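Local coordinates for protein transcriptional anti-antiactivator ExsC (Pseudomonas aeruginosa, PDB 3KXY) that binds the antiactivator ExsD and inhibits it, allowing ExsA-mediated transcription in regulation of the type III secretion system, at residues 12-17 with 110-115; 53-58 with 94-99; 57-62 with 124-129. The protein carries 2 engineered substitutions. All coordinates share one frame; numbering follows the deposited sequence.

Overall arrangement
Interaction 2 is a buried antiparallel strand pair near the centre of the chain, whereas interactions 1 and 3 hold helix 108-128 on opposite sides of that centre. Interaction 1, buried too but farther out, joins this helix to helix 3-18 through aromatic packing, with a salt bridge at its solvent-facing margin, where R17 is exposed. Interaction 3 is partly buried and sets the helix, mainly by aliphatic packing, against the end of strand 51-60 that interaction 2 also uses; the two share D57 and V58. Interactions 1 and 2 meet where T114 packs on L54 and A99. Backbone hydrogen bonds dominate interaction 2, and side-chain packing carries most of the other two.

Interaction 1. Residues 12-17 with 110-115; sequences AEFAGR and CFEATL
F14 and F111 form a T-shaped (edge-to-face) pair: CE2 at the edge of the F111 ring is aimed at the middle of the F14 face, 3.8 Å from F14 CG, with the ring planes 83° apart. The rim of F14 has another neighbour. E112 OE2 lies near the plane of the ring, 3.6 Å from F14 CD1, so the carboxylate oxygen faces the hydrogen-bearing edge rather than the pi cloud, while E112 CG rests against the same corner. L115 CD2 comes within 3.9 Å of F14 CZ. R17 grips the carboxylate of E112 from beyond the aromatic cluster. Its NH1 forms a salt bridge with E112 OE2 at 2.9 Å; E112 OE1 also lies close, 2.8 Å from R17 NH1. The guanidinium and carboxylate planes are nearly parallel, yet the hydrogen bond to OE2 is bent and weak. A turn in the R17 chain at chi3 (71°) brings NH1 round to the acid.

These side chains span the gap between helix 3-18 and helix 108-128, the first and last helices of the CesT-type chaperone fold, whose local axes stay 11.6 Å apart and cross at -63°. Behind the first shell, L108 packs against both F14 and R17, and L23 from a loop also supports F14. F111 also touches L52 of strand 51-60, tying the helix pair to the sheet. Aromatic side chains of another protein chain in the assembly meet the F14 ring and pack on E112 and L115, consistent with a place in the surface that holds a binding partner.

Interaction 2. Residues 53-58 with 94-99; sequences LLEADV and KVQLYA
V58 and L97 meet across the two strands, V58 CG2 lying 4.0 Å from L97 CG, and with A56 between L54 and V58 they form an apolar row on one face of the sheet. The row continues to L54 and A99, whose CB atoms are 4.3 Å apart. With V58 CG1 trans to the backbone N (chi1 -179°), the other methyl, CG2, is left to lean on L97.

The strands run antiparallel, L54 with A99 and A56 with L97 being hydrogen-bonded pairs. A99 N gives a 3.1 Å bond to L54 O, in the carbonyl plane and on a lone pair, and L97 N reaches A56 O at 3.0 Å; the return bonds from L54 N and A56 N are weak. V58 N bonds almost end-on to V95 O, whereas V95 N probably bonds to V59 O; V58 and V59 together stand opposite V95, a beta bulge in strand 51-60.

The other face is polar. There D57 and Q96 lie side by side with their carboxylate and amide planes only 9° apart, and Q96 NE2 donates to the syn side of D57 OD1 at 3.2 Å, somewhat out of both planes. The amide is held at its other end too: Y98 OH donates to Q96 OE1 at 2.7 Å, fixing the amide's rotation. E55 CG abuts the edge of the Y98 ring, 3.8 Å from Y98 CE1.

This polar face looks to the second subunit, whose H80 meets the Y98 ring and whose R77 makes a weak hydrogen bond to Q96 OE1. The apolar face lies under helix 108-128, with L118 on A56 and L97, and strands 39-46 and 85-89 flank the pair in the interior of the antiparallel sheet of this CesT-family (class I type III chaperone) fold.

Interaction 3. Residues 57-62 with 124-129; sequences DVVGID and FWQRLL. Engineered in segment 57-62: V59 (natural residue Ala).
V58 and V59 press three of their methyls into the surface of the last turns of helix 108-128. V58 CG1 fits the shallow hollow where W125 passes into Q126, 3.7 Å from W125 CB and 3.6 Å from W125 C. V59, an engineered residue in place of the natural alanine, contributes two bumps: CG1 lies against the Q126 backbone at CA, and CG2 meets L129 CD1 at 3.7 Å, the two side chains crossing at about a right angle. With chi1 at -79°, the V59 side chain spreads between Q126 and L129, one methyl to each.

V59 points at the helix, while V58 reaches it through CG1; the beta bulge at the end of strand 51-60 is consistent with both contributing on this side. This is sheet-on-helix packing of the CesT-type chaperone fold, with the short strand and helix axes running 10° from parallel and 6.8 Å apart. Q126 extends its aliphatic chain over the V58 carbonyl; its NE2 comes within 3.5 Å of V58 O, but at an angle too poor for a hydrogen bond. W125 turns its indole away to meet F86 edge-to-face, while L64 packs on both V59 and L129.

Interaction 1. Residues 12-17 with 110-115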
# COMPACT_ATOMS: atom_id res chain seq x y z
N ALA J 12 16.73 14.77 11.11
CA ALA J 12 17.66 15.85 11.43
C ALA J 12 18.88 15.77 10.52
O ALA J 12 19.37 16.79 10.03
CB ALA J 12 18.08 15.78 12.89
N GLU J 13 19.37 14.55 10.30
CA GLU J 13 20.52 14.33 9.42
C GLU J 13 20.14 14.61 7.97
O GLU J 13 20.92 15.18 7.22
CB GLU J 13 21.04 12.90 9.57
CG GLU J 13 22.27 12.61 8.73
CD GLU J 13 22.80 11.20 8.94
OE1 GLU J 13 22.18 10.45 9.72
OE2 GLU J 13 23.83 10.86 8.33
N PHE J 14 18.93 14.21 7.60
CA PHE J 14 18.41 14.45 6.25
C PHE J 14 18.30 15.95 5.99
O PHE J 14 18.60 16.42 4.89
CB PHE J 14 17.05 13.78 6.07
CG PHE J 14 16.36 14.15 4.79
CD1 PHE J 14 16.84 13.70 3.57
CD2 PHE J 14 15.22 14.95 4.80
CE1 PHE J 14 16.20 14.03 2.39
CE2 PHE J 14 14.58 15.28 3.63
CZ PHE J 14 15.07 14.82 2.42
N ALA J 15 17.85 16.69 6.99
CA ALA J 15 17.72 18.13 6.88
C ALA J 15 19.09 18.76 6.63
O ALA J 15 19.25 19.57 5.71
CB ALA J 15 17.10 18.71 8.14
N GLY J 16 20.07 18.38 7.44
CA GLY J 16 21.41 18.90 7.30
C GLY J 16 21.98 18.71 5.90
O GLY J 16 22.79 19.51 5.44
N ARG J 17 21.53 17.66 5.22
CA ARG J 17 22.04 17.34 3.90
C ARG J 17 21.45 18.24 2.82
O ARG J 17 22.15 18.64 1.89
CB ARG J 17 21.78 15.88 3.55
CG ARG J 17 22.34 14.88 4.54
CD ARG J 17 22.39 13.49 3.94
NE ARG J 17 23.44 13.40 2.93
CZ ARG J 17 23.50 12.44 2.01
NH1 ARG J 17 22.58 11.49 1.97
NH2 ARG J 17 24.49 12.44 1.13
N CYS J 110 18.06 4.52 2.73
CA CYS J 110 16.80 3.95 2.27
C CYS J 110 15.70 5.01 2.20
O CYS J 110 14.87 5.00 1.29
CB CYS J 110 16.38 2.80 3.18
SG CYS J 110 14.87 1.96 2.68
N PHE J 111 15.70 5.92 3.17
CA PHE J 111 14.71 6.99 3.22
C PHE J 111 14.82 7.93 2.02
O PHE J 111 13.82 8.28 1.40
CB PHE J 111 14.84 7.79 4.52
CG PHE J 111 13.99 9.03 4.56
CD1 PHE J 111 12.64 8.95 4.85
CD2 PHE J 111 14.54 10.27 4.30
CE1 PHE J 111 11.85 10.09 4.88
CE2 PHE J 111 13.76 11.42 4.33
CZ PHE J 111 12.42 11.32 4.62
N GLU J 112 16.05 8.34 1.71
CA GLU J 112 16.29 9.24 0.59
C GLU J 112 15.97 8.56 -0.74
O GLU J 112 15.42 9.18 -1.65
CB GLU J 112 17.74 9.74 0.59
CG GLU J 112 18.07 10.68 1.74
CD GLU J 112 19.44 11.30 1.61
OE1 GLU J 112 20.13 11.02 0.60
OE2 GLU J 112 19.84 12.06 2.51
N ALA J 113 16.30 7.27 -0.84
CA ALA J 113 16.05 6.51 -2.05
C ALA J 113 14.56 6.34 -2.30
O ALA J 113 14.09 6.49 -3.43
CB ALA J 113 16.74 5.16 -1.98
N THR J 114 13.82 6.02 -1.24
CA THR J 114 12.38 5.82 -1.33
C THR J 114 11.67 7.13 -1.66
O THR J 114 10.67 7.14 -2.39
CB THR J 114 11.82 5.25 -0.02
OG1 THR J 114 12.45 4.00 0.27
CG2 THR J 114 10.31 5.04 -0.13
N LEU J 115 12.19 8.23 -1.13
CA LEU J 115 11.61 9.55 -1.38
C LEU J 115 11.87 9.99 -2.81
O LEU J 115 10.97 10.49 -3.49
CB LEU J 115 12.16 10.57 -0.39
CG LEU J 115 11.59 11.98 -0.47
CD1 LEU J 115 10.08 11.97 -0.24
CD2 LEU J 115 12.27 12.90 0.53

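Interaction 2. Residues 53-58 with 94-99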
# COMPACT_ATOMS: atom_id res chain seq x y z
N LEU J 53 5.18 6.03 6.80
CA LEU J 53 4.35 6.22 5.62
C LEU J 53 4.78 7.47 4.85
O LEU J 53 5.26 8.43 5.44
CB LEU J 53 2.87 6.34 6.00
CG LEU J 53 2.27 5.20 6.83
CD1 LEU J 53 0.78 5.43 7.04
CD2 LEU J 53 2.52 3.85 6.16
N LEU J 54 4.60 7.44 3.53
CA LEU J 54 4.96 8.56 2.69
C LEU J 54 3.84 8.88 1.70
O LEU J 54 3.61 8.13 0.76
CB LEU J 54 6.26 8.27 1.92
CG LEU J 54 7.47 7.81 2.73
CD1 LEU J 54 8.63 7.48 1.81
CD2 LEU J 54 7.88 8.85 3.75
N GLU J 55 3.15 9.99 1.93
CA GLU J 55 2.11 10.44 1.02
C GLU J 55 2.66 11.45 0.02
O GLU J 55 3.52 12.27 0.37
CB GLU J 55 0.94 11.06 1.80
CG GLU J 55 0.19 10.08 2.68
CD GLU J 55 -0.98 10.73 3.40
OE1 GLU J 55 -1.17 11.95 3.25
OE2 GLU J 55 -1.71 10.01 4.12
N ALA J 56 2.18 11.39 -1.21
CA ALA J 56 2.64 12.29 -2.26
C ALA J 56 1.48 12.78 -3.12
O ALA J 56 0.78 11.98 -3.75
CB ALA J 56 3.69 11.61 -3.12
N ASP J 57 1.28 14.09 -3.14
CA ASP J 57 0.24 14.69 -3.98
C ASP J 57 0.68 14.69 -5.44
O ASP J 57 1.72 15.25 -5.79
CB ASP J 57 -0.07 16.12 -3.52
CG ASP J 57 -0.71 16.16 -2.14
OD1 ASP J 57 -0.94 15.09 -1.56
OD2 ASP J 57 -0.99 17.28 -1.65
N VAL J 58 -0.13 14.07 -6.29
CA VAL J 58 0.19 13.95 -7.71
C VAL J 58 -0.50 15.03 -8.54
O VAL J 58 0.14 15.98 -9.00
CB VAL J 58 -0.18 12.56 -8.26
CG1 VAL J 58 0.18 12.46 -9.73
CG2 VAL J 58 0.53 11.48 -7.45
N LYS J 94 -6.90 15.70 -4.47
CA LYS J 94 -5.57 15.32 -4.94
C LYS J 94 -5.41 13.81 -5.04
O LYS J 94 -5.81 13.07 -4.14
CB LYS J 94 -4.49 15.88 -4.01
CG LYS J 94 -4.27 17.38 -4.14
CD LYS J 94 -3.58 17.72 -5.45
CE LYS J 94 -3.24 19.20 -5.52
NZ LYS J 94 -2.50 19.53 -6.77
N VAL J 95 -4.84 13.35 -6.15
CA VAL J 95 -4.46 11.96 -6.31
C VAL J 95 -3.12 11.75 -5.62
O VAL J 95 -2.22 12.58 -5.74
CB VAL J 95 -4.34 11.57 -7.79
CG1 VAL J 95 -3.81 10.15 -7.93
CG2 VAL J 95 -5.69 11.71 -8.49
N GLN J 96 -2.99 10.65 -4.88
CA GLN J 96 -1.79 10.43 -4.07
C GLN J 96 -1.14 9.07 -4.29
O GLN J 96 -1.82 8.06 -4.46
CB GLN J 96 -2.13 10.60 -2.58
CG GLN J 96 -2.63 11.99 -2.21
CD GLN J 96 -3.13 12.06 -0.78
OE1 GLN J 96 -3.42 11.04 -0.17
NE2 GLN J 96 -3.21 13.27 -0.25
N LEU J 97 0.19 9.06 -4.28
CA LEU J 97 0.95 7.82 -4.28
C LEU J 97 1.42 7.53 -2.86
O LEU J 97 1.80 8.45 -2.13
CB LEU J 97 2.16 7.91 -5.22
CG LEU J 97 1.89 7.79 -6.72
CD1 LEU J 97 3.17 7.99 -7.51
CD2 LEU J 97 1.27 6.44 -7.03
N TYR J 98 1.38 6.27 -2.47
CA TYR J 98 1.80 5.89 -1.12
C TYR J 98 2.98 4.93 -1.13
O TYR J 98 3.01 3.97 -1.91
CB TYR J 98 0.63 5.29 -0.34
CG TYR J 98 -0.63 6.13 -0.38
CD1 TYR J 98 -0.68 7.38 0.22
CD2 TYR J 98 -1.77 5.66 -1.02
CE1 TYR J 98 -1.83 8.14 0.18
CE2 TYR J 98 -2.93 6.42 -1.06
CZ TYR J 98 -2.95 7.66 -0.46
OH TYR J 98 -4.10 8.41 -0.51
N ALA J 99 3.95 5.19 -0.26
CA ALA J 99 5.09 4.32 -0.08
C ALA J 99 5.35 4.15 1.41
O ALA J 99 5.15 5.07 2.19
CB ALA J 99 6.31 4.90 -0.77

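Interaction 3. Residues 57-62 with 124-129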
# COMPACT_ATOMS: atom_id res chain seq x y z
N ASP J 57 1.28 14.09 -3.14
CA ASP J 57 0.24 14.69 -3.98
C ASP J 57 0.68 14.69 -5.44
O ASP J 57 1.72 15.25 -5.79
CB ASP J 57 -0.07 16.12 -3.52
CG ASP J 57 -0.71 16.16 -2.14
OD1 ASP J 57 -0.94 15.09 -1.56
OD2 ASP J 57 -0.99 17.28 -1.65
N VAL J 58 -0.13 14.07 -6.29
CA VAL J 58 0.19 13.95 -7.71
C VAL J 58 -0.50 15.03 -8.54
O VAL J 58 0.14 15.98 -9.00
CB VAL J 58 -0.18 12.56 -8.26
CG1 VAL J 58 0.18 12.46 -9.73
CG2 VAL J 58 0.53 11.48 -7.45
N VAL J 59 -1.81 14.89 -8.74
CA VAL J 59 -2.58 15.85 -9.52
C VAL J 59 -3.93 16.18 -8.91
O VAL J 59 -4.41 15.49 -8.00
CB VAL J 59 -2.82 15.36 -10.96
CG1 VAL J 59 -1.58 15.56 -11.81
CG2 VAL J 59 -3.25 13.90 -10.95
N GLY J 60 -4.56 17.24 -9.41
CA GLY J 60 -5.89 17.62 -9.00
C GLY J 60 -6.94 16.99 -9.90
O GLY J 60 -6.72 16.83 -11.10
N ILE J 61 -8.08 16.63 -9.31
CA ILE J 61 -9.13 15.94 -10.05
C ILE J 61 -9.78 16.84 -11.10
O ILE J 61 -10.40 16.36 -12.04
CB ILE J 61 -10.21 15.40 -9.09
CG1 ILE J 61 -11.14 14.43 -9.82
CG2 ILE J 61 -10.99 16.54 -8.46
CD1 ILE J 61 -12.23 13.85 -8.95
N ASP J 62 -9.63 18.15 -10.93
CA ASP J 62 -10.24 19.12 -11.84
C ASP J 62 -9.59 19.13 -13.23
O ASP J 62 -10.22 19.52 -14.21
CB ASP J 62 -10.23 20.52 -11.23
CG ASP J 62 -8.84 21.00 -10.87
OD1 ASP J 62 -8.69 22.17 -10.48
OD2 ASP J 62 -7.88 20.20 -10.98
N PHE J 124 5.89 12.13 -12.67
CA PHE J 124 5.57 11.47 -13.93
C PHE J 124 4.06 11.40 -14.16
O PHE J 124 3.58 11.73 -15.23
CB PHE J 124 6.19 10.07 -13.96
CG PHE J 124 5.84 9.29 -15.19
CD1 PHE J 124 6.54 9.48 -16.37
CD2 PHE J 124 4.82 8.36 -15.17
CE1 PHE J 124 6.22 8.75 -17.50
CE2 PHE J 124 4.49 7.63 -16.30
CZ PHE J 124 5.20 7.83 -17.47
N TRP J 125 3.33 10.96 -13.14
CA TRP J 125 1.88 10.87 -13.23
C TRP J 125 1.23 12.25 -13.14
O TRP J 125 0.06 12.42 -13.50
CB TRP J 125 1.32 9.96 -12.14
CG TRP J 125 1.71 8.52 -12.30
CD1 TRP J 125 2.73 7.87 -11.67
CD2 TRP J 125 1.08 7.55 -13.15
NE1 TRP J 125 2.78 6.56 -12.08
CE2 TRP J 125 1.78 6.33 -12.99
CE3 TRP J 125 0.00 7.59 -14.04
CZ2 TRP J 125 1.43 5.17 -13.68
CZ3 TRP J 125 -0.34 6.43 -14.72
CH2 TRP J 125 0.37 5.24 -14.54
N GLN J 126 1.98 13.23 -12.67
CA GLN J 126 1.50 14.61 -12.61
C GLN J 126 1.55 15.25 -13.99
O GLN J 126 0.77 16.15 -14.30
CB GLN J 126 2.32 15.43 -11.62
CG GLN J 126 1.86 16.88 -11.47
CD GLN J 126 2.73 17.68 -10.52
OE1 GLN J 126 3.93 17.42 -10.39
NE2 GLN J 126 2.14 18.66 -9.86
N ARG J 127 2.47 14.78 -14.82
CA ARG J 127 2.66 15.32 -16.16
C ARG J 127 1.90 14.50 -17.20
O ARG J 127 1.64 14.96 -18.31
CB ARG J 127 4.15 15.36 -16.51
CG ARG J 127 4.46 16.01 -17.85
CD ARG J 127 5.96 16.03 -18.13
NE ARG J 127 6.70 16.87 -17.19
CZ ARG J 127 7.40 16.41 -16.16
NH1 ARG J 127 7.49 15.11 -15.94
NH2 ARG J 127 8.04 17.26 -15.36
N LEU J 128 1.52 13.28 -16.82
CA LEU J 128 0.85 12.36 -17.75
C LEU J 128 -0.68 12.39 -17.63
O LEU J 128 -1.38 12.46 -18.63
CB LEU J 128 1.36 10.94 -17.54
CG LEU J 128 0.69 9.85 -18.39
CD1 LEU J 128 0.79 10.19 -19.87
CD2 LEU J 128 1.29 8.49 -18.09
N LEU J 129 -1.17 12.32 -16.40
CA LEU J 129 -2.61 12.20 -16.14
C LEU J 129 -3.48 13.33 -16.70
O LEU J 129 -4.54 13.06 -17.28
CB LEU J 129 -2.88 12.02 -14.64
CG LEU J 129 -2.45 10.68 -14.05
CD1 LEU J 129 -2.78 10.62 -12.57
CD2 LEU J 129 -3.12 9.53 -14.79